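Local coordinates for protein propionate kinase (Francisella tularensis subsp. tularensis, PDB 3KHY) that probably transfers phosphate reversibly between ATP and acetate to make acetyl phosphate, as a magnesium-dependent homodimeric kinase of the acetokinase family, at residues G172-S177 with V198-N203; C205-V210 with A301-S306; R276-L281 with S287-A292. All blocks are in the same frame, centred on the assembly; numbering follows the deposited sequence. Where two conformers were deposited one is given.

How the interactions relate
Interaction 1 lies near the middle of the chain, and interaction 2 adjoins it farther out; they share one sheet, in which strands 196-201 and 205-211 are neighbours. Interaction 1 is polar and aromatic, two stacked histidines and a serine at the predicted catalytic centre; interaction 2 is purely apolar and packs helix 287-307 on the sheet. A probable hydrogen bond between His174 ND1 and Ser206 OG joins the two. Interaction 3 lies farthest out, its centre about 22 Å from those of the other two, and is a small apolar helix-helix contact at the start of that same helix 287-307. All three are largely buried, although interactions 2 and 3 both border on the second subunit.

Interaction 1 of 3, residues G172-S177 with V198-N203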
loop_
_atom_site.group_PDB
_atom_site.type_symbol
_atom_site.label_atom_id
_atom_site.label_comp_id
_atom_site.label_asym_id
_atom_site.label_seq_id
_atom_site.Cartn_x
_atom_site.Cartn_y
_atom_site.Cartn_z
ATOM N N GLY A 172 -7.126 10.159 3.563
ATOM C CA GLY A 172 -6.023 11.000 3.126
ATOM C C GLY A 172 -5.836 12.194 4.048
ATOM O O GLY A 172 -6.549 12.320 5.052
ATOM N N ALA A 173 -4.860 13.049 3.735
ATOM C CA ALA A 173 -4.669 14.307 4.457
ATOM C C ALA A 173 -3.848 15.271 3.600
ATOM O O ALA A 173 -3.750 15.072 2.386
ATOM C CB ALA A 173 -4.025 14.066 5.846
ATOM N N HIS A 174 -3.240 16.289 4.215
ATOM C CA HIS A 174 -2.641 17.392 3.459
ATOM C C HIS A 174 -3.646 17.998 2.476
ATOM O O HIS A 174 -3.256 18.632 1.495
ATOM C CB HIS A 174 -1.411 16.924 2.665
ATOM C CG HIS A 174 -0.186 16.718 3.503
ATOM N ND1 HIS A 174 0.819 15.847 3.140
ATOM C CD2 HIS A 174 0.204 17.280 4.673
ATOM C CE1 HIS A 174 1.773 15.874 4.054
ATOM N NE2 HIS A 174 1.426 16.735 4.995
ATOM N N GLY A 175 -4.933 17.794 2.729
ATOM C CA GLY A 175 -5.962 18.216 1.788
ATOM C C GLY A 175 -5.925 19.698 1.452
ATOM O O GLY A 175 -6.140 20.087 0.309
ATOM N N THR A 176 -5.640 20.530 2.447
ATOM C CA THR A 176 -5.616 21.973 2.235
ATOM C C THR A 176 -4.432 22.378 1.347
ATOM O O THR A 176 -4.540 23.302 0.551
ATOM C CB THR A 176 -5.613 22.718 3.586
ATOM O OG1 THR A 176 -6.832 22.407 4.283
ATOM C CG2 THR A 176 -5.524 24.219 3.381
ATOM N N SER A 177 -3.313 21.662 1.452
ATOM C CA SER A 177 -2.166 21.949 0.596
ATOM C C SER A 177 -2.415 21.444 -0.835
ATOM O O SER A 177 -2.144 22.150 -1.802
ATOM C CB SER A 177 -0.893 21.348 1.190
ATOM O OG SER A 177 0.201 21.463 0.289
ATOM N N VAL A 198 0.110 15.918 -7.556
ATOM C CA VAL A 198 0.779 16.811 -6.620
ATOM C C VAL A 198 1.503 15.988 -5.557
ATOM O O VAL A 198 0.889 15.189 -4.843
ATOM C CB VAL A 198 -0.215 17.785 -5.939
ATOM C CG1 VAL A 198 0.512 18.692 -4.924
ATOM C CG2 VAL A 198 -0.957 18.641 -6.993
ATOM N N ALA A 199 2.818 16.168 -5.486
ATOM C CA ALA A 199 3.629 15.522 -4.467
ATOM C C ALA A 199 3.995 16.553 -3.407
ATOM O O ALA A 199 4.826 17.414 -3.630
ATOM C CB ALA A 199 4.883 14.926 -5.078
ATOM N N HIS A 200 3.323 16.483 -2.267
ATOM C CA HIS A 200 3.615 17.351 -1.136
ATOM C C HIS A 200 4.645 16.630 -0.282
ATOM O O HIS A 200 4.305 15.676 0.417
ATOM C CB HIS A 200 2.342 17.583 -0.315
ATOM C CG HIS A 200 2.554 18.439 0.896
ATOM N ND1 HIS A 200 2.007 19.696 1.024
ATOM C CD2 HIS A 200 3.277 18.228 2.023
ATOM C CE1 HIS A 200 2.367 20.217 2.183
ATOM N NE2 HIS A 200 3.140 19.347 2.809
ATOM N N LEU A 201 5.901 17.064 -0.359
ATOM C CA LEU A 201 6.988 16.415 0.376
ATOM C C LEU A 201 7.504 17.393 1.422
ATOM O O LEU A 201 8.035 18.442 1.077
ATOM C CB LEU A 201 8.115 15.993 -0.590
ATOM C CG LEU A 201 7.654 15.241 -1.846
ATOM C CD1 LEU A 201 8.819 14.971 -2.818
ATOM C CD2 LEU A 201 6.962 13.927 -1.482
ATOM N N GLY A 202 7.273 17.080 2.694
ATOM C CA GLY A 202 7.798 17.868 3.804
ATOM C C GLY A 202 8.068 16.919 4.961
ATOM O O GLY A 202 8.504 15.788 4.742
ATOM N N ASN A 203 7.799 17.345 6.190
ATOM C CA ASN A 203 7.951 16.422 7.320
ATOM C C ASN A 203 6.998 15.234 7.197
ATOM O O ASN A 203 7.402 14.084 7.417
ATOM C CB ASN A 203 7.789 17.130 8.663
ATOM C CG ASN A 203 8.970 18.019 8.986
ATOM O OD1 ASN A 203 10.105 17.546 9.117
ATOM N ND2 ASN A 203 8.714 19.318 9.105
#
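His174 and His200 stack face to face, with ring centroids 4.0 Å apart and planes inclined by 28°. The overlap is offset: CD2 of His200 sits over the His174 ring toward its rim, and its closest approach is 3.5 Å to His174 CE1. Although the rings overlap, the two side chains cross at about a right angle.

Ser177 takes the edge of the His200 ring. Its OG lies in the ring plane, 2.6 Å from His200 ND1, in a short hydrogen bond whose donor could be either residue. This bond helps set the rotation of the His200 ring about CB-CG while His174 occupies one face. The serine hydroxyl reaches there because OG stands anti to the backbone N (chi1 172°), and a second hydrogen bond to Thr370 OG1 holds it.

One shell out, Ser206 OG is hydrogen-bonded to both His174 ND1 and His178 NE2. Ser206, itself held by His178, thus anchors ND1 and limits rotation of the His174 ring. His174 is the N-cap residue, with a weak backbone bond running back to its O from Ser177 N, and it has a positive phi of 53°.

His174 is predicted to stabilise the transition state and His200 to bind ATP; the pair therefore probably belongs to the active site, where Glu372, a predicted magnesium ligand, touches both Ser177 and His200. The contact joins the first turn of helix 175-188 to the end of strand 196-201, which lies between strands 205-211 and 316-320 in the five-stranded sheet, with helix 372-382 packed alongside.

Interaction 2 of 3, residues C205-V210 with A301-S306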
loop_
_atom_site.group_PDB
_atom_site.type_symbol
_atom_site.label_atom_id
_atom_site.label_comp_id
_atom_site.label_asym_id
_atom_site.label_seq_id
_atom_site.Cartn_x
_atom_site.Cartn_y
_atom_site.Cartn_z
ATOM N N CYS A 205 4.592 13.480 4.158
ATOM C CA CYS A 205 4.631 13.415 2.693
ATOM C C CYS A 205 3.402 12.693 2.177
ATOM O O CYS A 205 3.055 11.621 2.669
ATOM C CB CYS A 205 5.885 12.656 2.206
ATOM S SG CYS A 205 7.462 13.443 2.629
ATOM N N SER A 206 2.742 13.280 1.186
ATOM C CA SER A 206 1.626 12.606 0.536
ATOM C C SER A 206 1.538 13.035 -0.927
ATOM O O SER A 206 2.055 14.091 -1.317
ATOM C CB SER A 206 0.315 12.920 1.243
ATOM O OG SER A 206 -0.085 14.238 0.933
ATOM N N ILE A 207 0.893 12.208 -1.736
ATOM C CA ILE A 207 0.777 12.498 -3.156
ATOM C C ILE A 207 -0.679 12.303 -3.595
ATOM O O ILE A 207 -1.377 11.414 -3.109
ATOM C CB ILE A 207 1.766 11.633 -3.961
ATOM C CG1 ILE A 207 1.676 11.951 -5.455
ATOM C CG2 ILE A 207 1.537 10.122 -3.702
ATOM C CD1 ILE A 207 2.823 11.323 -6.219
ATOM N N THR A 208 -1.154 13.169 -4.474
ATOM C CA THR A 208 -2.568 13.169 -4.818
ATOM C C THR A 208 -2.761 13.258 -6.316
ATOM O O THR A 208 -2.049 14.003 -6.991
ATOM C CB THR A 208 -3.280 14.345 -4.145
ATOM O OG1 THR A 208 -3.212 14.174 -2.720
ATOM C CG2 THR A 208 -4.747 14.433 -4.585
ATOM N N ALA A 209 -3.719 12.485 -6.828
ATOM C CA ALA A 209 -4.118 12.593 -8.225
ATOM C C ALA A 209 -5.328 13.519 -8.312
ATOM O O ALA A 209 -6.395 13.218 -7.772
ATOM C CB ALA A 209 -4.466 11.202 -8.801
ATOM N N VAL A 210 -5.152 14.634 -9.004
ATOM C CA VAL A 210 -6.192 15.651 -9.146
ATOM C C VAL A 210 -6.686 15.695 -10.594
ATOM O O VAL A 210 -5.922 15.977 -11.519
ATOM C CB VAL A 210 -5.671 17.024 -8.723
ATOM C CG1 VAL A 210 -6.715 18.116 -9.001
ATOM C CG2 VAL A 210 -5.280 17.005 -7.235
ATOM N N ALA A 301 8.160 7.850 -6.854
ATOM C CA ALA A 301 8.067 7.509 -8.270
ATOM C C ALA A 301 7.027 6.420 -8.538
ATOM O O ALA A 301 6.288 6.508 -9.515
ATOM C CB ALA A 301 9.429 7.102 -8.827
ATOM N N LYS A 302 6.956 5.398 -7.676
ATOM C CA LYS A 302 5.943 4.355 -7.832
ATOM C C LYS A 302 4.497 4.880 -7.750
ATOM O O LYS A 302 3.630 4.430 -8.509
ATOM C CB LYS A 302 6.157 3.204 -6.832
ATOM C CG LYS A 302 7.191 2.196 -7.327
ATOM C CD LYS A 302 7.444 1.090 -6.335
ATOM C CE LYS A 302 6.240 0.173 -6.204
ATOM N NZ LYS A 302 6.559 -0.899 -5.228
ATOM N N PHE A 303 4.244 5.811 -6.833
ATOM C CA PHE A 303 2.924 6.419 -6.714
ATOM C C PHE A 303 2.610 7.284 -7.937
ATOM O O PHE A 303 1.508 7.247 -8.460
ATOM C CB PHE A 303 2.791 7.243 -5.422
ATOM C CG PHE A 303 2.276 6.450 -4.239
ATOM C CD1 PHE A 303 0.914 6.391 -3.958
ATOM C CD2 PHE A 303 3.153 5.739 -3.433
ATOM C CE1 PHE A 303 0.443 5.648 -2.889
ATOM C CE2 PHE A 303 2.691 5.008 -2.351
ATOM C CZ PHE A 303 1.333 4.963 -2.078
ATOM N N VAL A 304 3.574 8.085 -8.376
ATOM C CA VAL A 304 3.383 8.881 -9.573
ATOM C C VAL A 304 2.989 7.970 -10.724
ATOM O O VAL A 304 1.998 8.213 -11.407
ATOM C CB VAL A 304 4.666 9.621 -9.971
ATOM C CG1 VAL A 304 4.491 10.255 -11.350
ATOM C CG2 VAL A 304 5.010 10.678 -8.919
ATOM N N ALA A 305 3.774 6.919 -10.938
ATOM C CA ALA A 305 3.482 5.959 -12.007
ATOM C C ALA A 305 2.082 5.363 -11.878
ATOM O O ALA A 305 1.349 5.228 -12.880
ATOM C CB ALA A 305 4.531 4.845 -12.033
ATOM N N SER A 306 1.695 5.011 -10.652
ATOM C CA SER A 306 0.398 4.372 -10.430
ATOM C C SER A 306 -0.742 5.332 -10.731
ATOM O O SER A 306 -1.811 4.916 -11.175
ATOM C CB SER A 306 0.264 3.834 -8.997
ATOM O OG SER A 306 -0.246 4.816 -8.113
#
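Beside the Phe303 ring, Ile207 brings its CG2 methyl in obliquely at the ring's root, near where it joins the side chain. CG2 lies 3.6 Å from Phe303 CB and 3.8 Å from both CG and CD1 of that phenylalanine, the only ring atoms within 4.2 Å of the Ile207 side chain. A loop residue, Ser219, also touches the Phe303 side chain.

The other branch of Ile207 goes to the neighbouring position on the helix. With CG1 anti to the backbone N (chi1 -179°) and CD1 extending the chain further (chi2 168°), the terminal methyl projects from the strand and meets CG2 of Val304 at 3.5 Å, crossing that side chain at about a right angle. One isoleucine thus spans two consecutive helix residues, CG2 on Phe303 and CD1 on Val304, without any hydrogen bond between the segments.

Helix 287-307 also reaches the dimer partner: Lys302 makes a salt bridge to Asp217 of the second subunit, and Ser306 packs on Ser306 of that chain. Ile207 belongs to strand 205-211, which runs between strands 214-218 and 196-201, and its side chain also touches Ile197 of the latter. Helix 287-307 covers this face of the sheet, whereas the flanking Ser206 and Thr208 meet His178 of helix 175-188.

Interaction 3 of 3, residues R276-L281 with S287-A292; sequences REVSQL and SLAKLA
Here two consecutive helices, 275-283 and 287-307, meet through a small apolar interface just either side of the short link that joins them, toward the periphery of the chain. Val278 and Leu281, one turn apart on the first helix, lie against Ala289 and Ala292, one turn apart on the second. The axes of the two segments approach to 8.4 Å and run steeply across one another, with 127° between their N-to-C directions.

Ala289 is the centre of it. Ala289 CB points at the first helix and comes 3.6 Å from the backbone O of Val278, so the methyl rests on main chain as well as on side chains. The small residue lets the backbones draw close: the CA atoms of Val278 and Ala289 are 5.5 Å apart. On one flank CB of Leu281 lies 4.0 Å from Ala289 CB. On another, CG1 of Val278, turned anti to the backbone N (chi1 178°), lies 3.7 Å from Ala289 O, approaches Ala289 CB at 4.0 Å and reaches along to Ala292 CB at 4.4 Å.

Polar bonds flank the patch at the link between the helices. Lys290 NZ binds Ala282 O near the end of the first helix, and Asp286 OD2 accepts from Ala289 N in the first turn of the second. Val278 and Ala292 both also touch Cys270 of helix 265-270, which adds a third helix to the cluster.

The arrangement is two consecutive helices joined by a short loop, within a kinase of the actin-like ATPase clan. Helix 275-283 starts at Met275, within Asp274-Arg276, predicted to bind ATP, so the contact holds that helix against 287-307 next to the probable nucleotide site.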
loop_
_atom_site.group_PDB
_atom_site.type_symbol
_atom_site.label_atom_id
_atom_site.label_comp_id
_atom_site.label_asym_id
_atom_site.label_seq_id
_atom_site.Cartn_x
_atom_site.Cartn_y
_atom_site.Cartn_z
ATOM N N ARG A 276 17.168 17.399 4.878
ATOM C CA ARG A 276 18.352 18.212 4.619
ATOM C C ARG A 276 19.610 17.553 5.183
ATOM O O ARG A 276 20.647 17.516 4.524
ATOM C CB ARG A 276 18.195 19.608 5.216
ATOM C CG ARG A 276 17.000 20.379 4.693
ATOM C CD ARG A 276 16.954 21.786 5.285
ATOM N NE ARG A 276 15.963 22.629 4.620
ATOM C CZ ARG A 276 15.883 23.949 4.765
ATOM N NH1 ARG A 276 16.742 24.584 5.555
ATOM N NH2 ARG A 276 14.948 24.637 4.118
ATOM N N GLU A 277 19.516 17.036 6.405
ATOM C CA GLU A 277 20.648 16.359 7.023
ATOM C C GLU A 277 20.922 15.025 6.351
ATOM O O GLU A 277 22.081 14.639 6.169
ATOM C CB GLU A 277 20.410 16.145 8.516
ATOM C CG GLU A 277 20.228 17.433 9.297
ATOM C CD GLU A 277 20.263 17.209 10.795
ATOM O OE1 GLU A 277 20.413 16.038 11.216
ATOM O OE2 GLU A 277 20.150 18.204 11.548
ATOM N N VAL A 278 19.859 14.304 5.999
ATOM C CA VAL A 278 20.041 13.068 5.246
ATOM C C VAL A 278 20.830 13.353 3.964
ATOM O O VAL A 278 21.817 12.683 3.672
ATOM C CB VAL A 278 18.696 12.383 4.916
ATOM C CG1 VAL A 278 18.931 11.125 4.074
ATOM C CG2 VAL A 278 17.951 12.038 6.197
ATOM N N SER A 279 20.415 14.375 3.217
ATOM C CA SER A 279 21.061 14.704 1.940
ATOM C C SER A 279 22.535 15.045 2.147
ATOM O O SER A 279 23.406 14.626 1.376
ATOM C CB SER A 279 20.340 15.891 1.261
ATOM O OG SER A 279 19.065 15.471 0.778
ATOM N N GLN A 280 22.809 15.800 3.203
ATOM C CA GLN A 280 24.175 16.233 3.494
ATOM C C GLN A 280 25.064 15.048 3.872
ATOM O O GLN A 280 26.211 14.941 3.424
ATOM C CB GLN A 280 24.172 17.267 4.616
ATOM C CG GLN A 280 23.638 18.627 4.198
ATOM C CD GLN A 280 23.526 19.582 5.376
ATOM O OE1 GLN A 280 22.548 20.321 5.503
ATOM N NE2 GLN A 280 24.526 19.564 6.251
ATOM N N LEU A 281 24.528 14.155 4.690
ATOM C CA LEU A 281 25.235 12.917 5.018
ATOM C C LEU A 281 25.479 12.031 3.793
ATOM O O LEU A 281 26.571 11.489 3.616
ATOM C CB LEU A 281 24.461 12.126 6.072
ATOM C CG LEU A 281 24.504 12.747 7.463
ATOM C CD1 LEU A 281 23.524 12.060 8.393
ATOM C CD2 LEU A 281 25.916 12.661 8.020
ATOM N N SER A 287 26.391 5.476 3.219
ATOM C CA SER A 287 25.590 4.588 2.371
ATOM C C SER A 287 24.149 4.387 2.849
ATOM O O SER A 287 23.260 4.143 2.032
ATOM C CB SER A 287 26.273 3.228 2.164
ATOM O OG SER A 287 26.204 2.437 3.336
ATOM N N LEU A 288 23.913 4.459 4.158
ATOM C CA LEU A 288 22.540 4.318 4.667
ATOM C C LEU A 288 21.699 5.553 4.367
ATOM O O LEU A 288 20.492 5.444 4.109
ATOM C CB LEU A 288 22.508 4.015 6.171
ATOM C CG LEU A 288 22.653 2.553 6.627
ATOM C CD1 LEU A 288 22.595 2.471 8.144
ATOM C CD2 LEU A 288 21.586 1.635 5.997
ATOM N N ALA A 289 22.323 6.729 4.401
ATOM C CA ALA A 289 21.609 7.945 4.013
ATOM C C ALA A 289 21.259 7.866 2.533
ATOM O O ALA A 289 20.164 8.278 2.109
ATOM C CB ALA A 289 22.459 9.192 4.292
ATOM N N LYS A 290 22.197 7.357 1.740
ATOM C CA LYS A 290 21.939 7.143 0.323
ATOM C C LYS A 290 20.777 6.170 0.123
ATOM O O LYS A 290 19.907 6.406 -0.715
ATOM C CB LYS A 290 23.196 6.640 -0.409
ATOM C CG LYS A 290 24.332 7.678 -0.547
ATOM C CD LYS A 290 25.546 7.099 -1.304
ATOM C CE LYS A 290 26.744 8.063 -1.311
ATOM N NZ LYS A 290 26.441 9.307 -2.064
ATOM N N LEU A 291 20.751 5.087 0.902
ATOM C CA LEU A 291 19.669 4.097 0.802
ATOM C C LEU A 291 18.327 4.700 1.184
ATOM O O LEU A 291 17.301 4.400 0.568
ATOM C CB LEU A 291 19.948 2.879 1.695
ATOM C CG LEU A 291 18.868 1.791 1.666
ATOM C CD1 LEU A 291 18.679 1.214 0.245
ATOM C CD2 LEU A 291 19.164 0.676 2.674
ATOM N N ALA A 292 18.330 5.529 2.224
ATOM C CA ALA A 292 17.107 6.190 2.670
ATOM C C ALA A 292 16.545 7.054 1.540
ATOM O O ALA A 292 15.334 7.091 1.313
ATOM C CB ALA A 292 17.381 7.044 3.912
#